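PDB 7EZZ: phospholipase A1, which probably hydrolyses acyl ester bonds of phospholipids in the bacterial outer membrane, as a calcium-binding, dimeric beta-barrel enzyme. Local coordinates for residues B[117-122]-B[155-160]. Numbering follows the deposited sequence.
Sequences AGWTLR and GNWLVE
Trp-119 reaches Trp-157 and Val-159 because its CG is set opposite the carbonyl carbon and next to the backbone N (chi1 -68°), while chi2 of 88° stands the indole roughly perpendicular to the CA-CB-CG plane. The six-membered ring is thereby carried across toward strand 157-160. In Val-159 the CG2 branch, likewise opposite the carbonyl carbon, is the one directed at the indole; CG1 takes the position anti to the backbone N. The outer end of the Trp-119 ring lies beside Trp-157 CB and Val-159, two residues on the same side of their strand. Its CH2 lies 3.7 Å from CB of Trp-157, and its CZ3 is 4.0 Å from CB of Val-159. The spacing of CG2 from this ring is too short to be reliable in the model, so its exact fit is doubtful. Between Trp-157 and Val-159 along the chain, the backbone C of Leu-158 lies at the edge of the Trp-119 indole, near its plane, 4.5 Å from CZ3. Trp-157 offers mainly its CB, since its own indole turns away, and the two tryptophans do not stack. The contact is small and apolar, carried almost wholly by side chains: the axes of segments 119-122 and 157-160 come no closer than 9.0 Å, and their directions differ by 51°. This fits the antiparallel barrel, in which the two strands are next-but-one neighbours, here bridged by one long aromatic side chain. Buried Glu-160 forms salt bridges with Lys-186 and Arg-149 on the other face of the sheet, consistent with the Trp-119 cluster lying on the outer wall, near the tight turns that probably face the periplasm. Strand 142-154 runs between the two segments, and its Asn-154 touches Trp-119; beyond strand 157-167, adjacent strand 183-191 sets Ile-187 and Tyr-189 against Trp-157, and Leu-185 against Val-159.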
ATOM      1  N   ALA B 117      25.160  10.898  26.983  1.00 36.06           N
ATOM      2  CA  ALA B 117      24.433  10.650  28.243  1.00 32.33           C
ATOM      3  C   ALA B 117      23.698   9.313  28.207  1.00 32.58           C
ATOM      4  O   ALA B 117      22.571   9.267  28.647  1.00 29.91           O
ATOM      5  CB  ALA B 117      23.535  11.804  28.585  1.00 27.78           C
ATOM      6  N   GLY B 118      24.366   8.265  27.736  1.00 36.73           N
ATOM      7  CA  GLY B 118      23.776   6.914  27.679  1.00 42.47           C
ATOM      8  C   GLY B 118      23.104   6.600  26.357  1.00 45.51           C
ATOM      9  O   GLY B 118      23.258   5.479  25.888  1.00 47.29           O
ATOM     10  N   TRP B 119      22.403   7.576  25.785  1.00 42.77           N
ATOM     11  CA  TRP B 119      21.655   7.424  24.513  1.00 39.00           C
ATOM     12  C   TRP B 119      22.571   7.525  23.298  1.00 39.37           C
ATOM     13  O   TRP B 119      23.457   8.339  23.307  1.00 42.25           O
ATOM     14  CB  TRP B 119      20.604   8.513  24.428  1.00 40.86           C
ATOM     15  CG  TRP B 119      19.506   8.370  25.419  1.00 45.70           C
ATOM     16  CD1 TRP B 119      19.480   8.850  26.686  1.00 45.38           C
ATOM     17  CD2 TRP B 119      18.246   7.728  25.199  1.00 48.54           C
ATOM     18  NE1 TRP B 119      18.290   8.552  27.274  1.00 50.03           N
ATOM     19  CE2 TRP B 119      17.514   7.861  26.386  1.00 52.87           C
ATOM     20  CE3 TRP B 119      17.665   7.060  24.119  1.00 48.05           C
ATOM     21  CZ2 TRP B 119      16.231   7.342  26.518  1.00 55.48           C
ATOM     22  CZ3 TRP B 119      16.396   6.559  24.240  1.00 45.95           C
ATOM     23  CH2 TRP B 119      15.693   6.697  25.428  1.00 55.20           C
ATOM     24  N   THR B 120      22.293   6.738  22.270  1.00 35.03           N
ATOM     25  CA  THR B 120      23.089   6.764  21.028  1.00 32.21           C
ATOM     26  C   THR B 120      22.204   7.230  19.875  1.00 31.95           C
ATOM     27  O   THR B 120      21.273   6.527  19.543  1.00 30.57           O
ATOM     28  CB  THR B 120      23.723   5.401  20.754  1.00 31.92           C
ATOM     29  OG1 THR B 120      24.387   4.998  21.945  1.00 30.74           O
ATOM     30  CG2 THR B 120      24.704   5.418  19.609  1.00 30.07           C
ATOM     31  N   LEU B 121      22.487   8.404  19.321  1.00 31.22           N
ATOM     32  CA  LEU B 121      21.724   8.911  18.164  1.00 30.08           C
ATOM     33  C   LEU B 121      22.054   7.978  17.010  1.00 32.24           C
ATOM     34  O   LEU B 121      23.213   7.756  16.755  1.00 31.77           O
ATOM     35  CB  LEU B 121      22.119  10.359  17.891  1.00 28.13           C
ATOM     36  CG  LEU B 121      21.447  11.016  16.698  1.00 27.79           C
ATOM     37  CD1 LEU B 121      19.994  11.299  16.970  1.00 24.69           C
ATOM     38  CD2 LEU B 121      22.171  12.289  16.347  1.00 27.40           C
ATOM     39  N   ARG B 122      21.032   7.421  16.379  1.00 34.87           N
ATOM     40  CA  ARG B 122      21.291   6.406  15.343  1.00 34.05           C
ATOM     41  C   ARG B 122      20.838   6.910  13.990  1.00 33.33           C
ATOM     42  O   ARG B 122      21.467   6.578  13.030  1.00 34.62           O
ATOM     43  CB  ARG B 122      20.462   5.167  15.659  1.00 36.62           C
ATOM     44  CG  ARG B 122      21.085   4.242  16.683  1.00 35.05           C
ATOM     45  CD  ARG B 122      22.472   3.935  16.211  1.00 39.71           C
ATOM     46  NE  ARG B 122      23.175   3.118  17.160  1.00 43.66           N
ATOM     47  CZ  ARG B 122      24.377   2.635  16.955  1.00 42.74           C
ATOM     48  NH1 ARG B 122      25.008   2.888  15.828  1.00 39.18           N
ATOM     49  NH2 ARG B 122      24.939   1.896  17.881  1.00 46.07           N
ATOM     50  N   GLY B 155      19.649   0.941  25.685  1.00 43.38           N
ATOM     51  CA  GLY B 155      19.216  -0.355  26.191  1.00 42.39           C
ATOM     52  C   GLY B 155      17.928  -0.820  25.506  1.00 42.38           C
ATOM     53  O   GLY B 155      17.912  -1.001  24.291  1.00 40.70           O
ATOM     54  N   ASN B 156      16.841  -0.937  26.285  1.00 39.57           N
ATOM     55  CA  ASN B 156      15.587  -1.463  25.768  1.00 33.64           C
ATOM     56  C   ASN B 156      14.695  -0.356  25.212  1.00 32.60           C
ATOM     57  O   ASN B 156      13.585  -0.649  24.753  1.00 34.48           O
ATOM     58  CB  ASN B 156      14.805  -2.215  26.836  1.00 31.88           C
ATOM     59  CG  ASN B 156      15.477  -3.494  27.269  1.00 33.04           C
ATOM     60  OD1 ASN B 156      16.071  -4.206  26.456  1.00 30.74           O
ATOM     61  ND2 ASN B 156      15.353  -3.793  28.550  1.00 32.07           N
ATOM     62  N   TRP B 157      15.205   0.887  25.217  1.00 29.23           N
ATOM     63  CA  TRP B 157      14.437   2.051  24.806  1.00 27.15           C
ATOM     64  C   TRP B 157      14.807   2.515  23.397  1.00 26.98           C
ATOM     65  O   TRP B 157      15.945   2.375  22.951  1.00 26.21           O
ATOM     66  CB  TRP B 157      14.641   3.189  25.809  1.00 30.09           C
ATOM     67  CG  TRP B 157      14.065   2.908  27.159  1.00 29.41           C
ATOM     68  CD1 TRP B 157      14.692   2.321  28.221  1.00 29.01           C
ATOM     69  CD2 TRP B 157      12.724   3.206  27.585  1.00 29.16           C
ATOM     70  NE1 TRP B 157      13.818   2.204  29.269  1.00 29.49           N
ATOM     71  CE2 TRP B 157      12.611   2.754  28.918  1.00 28.89           C
ATOM     72  CE3 TRP B 157      11.602   3.770  26.960  1.00 29.76           C
ATOM     73  CZ2 TRP B 157      11.423   2.864  29.640  1.00 27.93           C
ATOM     74  CZ3 TRP B 157      10.436   3.901  27.684  1.00 29.57           C
ATOM     75  CH2 TRP B 157      10.349   3.442  29.001  1.00 30.02           C
ATOM     76  N   LEU B 158      13.800   3.049  22.686  1.00 25.04           N
ATOM     77  CA  LEU B 158      13.997   3.801  21.459  1.00 22.60           C
ATOM     78  C   LEU B 158      13.140   5.065  21.575  1.00 23.23           C
ATOM     79  O   LEU B 158      12.011   4.995  22.068  1.00 23.69           O
ATOM     80  CB  LEU B 158      13.565   2.894  20.310  1.00 21.76           C
ATOM     81  CG  LEU B 158      13.579   3.473  18.893  1.00 22.21           C
ATOM     82  CD1 LEU B 158      13.907   2.369  17.870  1.00 22.37           C
ATOM     83  CD2 LEU B 158      12.240   4.129  18.562  1.00 19.70           C
ATOM     84  N   VAL B 159      13.718   6.213  21.223  1.00 21.40           N
ATOM     85  CA  VAL B 159      13.007   7.524  21.231  1.00 20.89           C
ATOM     86  C   VAL B 159      13.185   8.176  19.867  1.00 20.23           C
ATOM     87  O   VAL B 159      14.282   8.294  19.436  1.00 17.81           O
ATOM     88  CB  VAL B 159      13.492   8.475  22.333  1.00 20.23           C
ATOM     89  CG1 VAL B 159      12.558   9.651  22.468  1.00 18.71           C
ATOM     90  CG2 VAL B 159      13.644   7.776  23.654  1.00 20.47           C
ATOM     91  N   GLU B 160      12.096   8.599  19.255  1.00 23.56           N
ATOM     92  CA  GLU B 160      12.148   9.241  17.924  1.00 25.75           C
ATOM     93  C   GLU B 160      11.433  10.587  18.015  1.00 25.85           C
ATOM     94  O   GLU B 160      10.321  10.626  18.470  1.00 24.38           O
ATOM     95  CB  GLU B 160      11.557   8.273  16.897  1.00 28.44           C
ATOM     96  CG  GLU B 160      11.615   8.723  15.455  1.00 36.95           C
ATOM     97  CD  GLU B 160      10.965   7.798  14.434  1.00 46.20           C
ATOM     98  OE1 GLU B 160       9.924   8.158  13.894  1.00 49.73           O
ATOM     99  OE2 GLU B 160      11.518   6.734  14.148  1.00 47.94           O
TER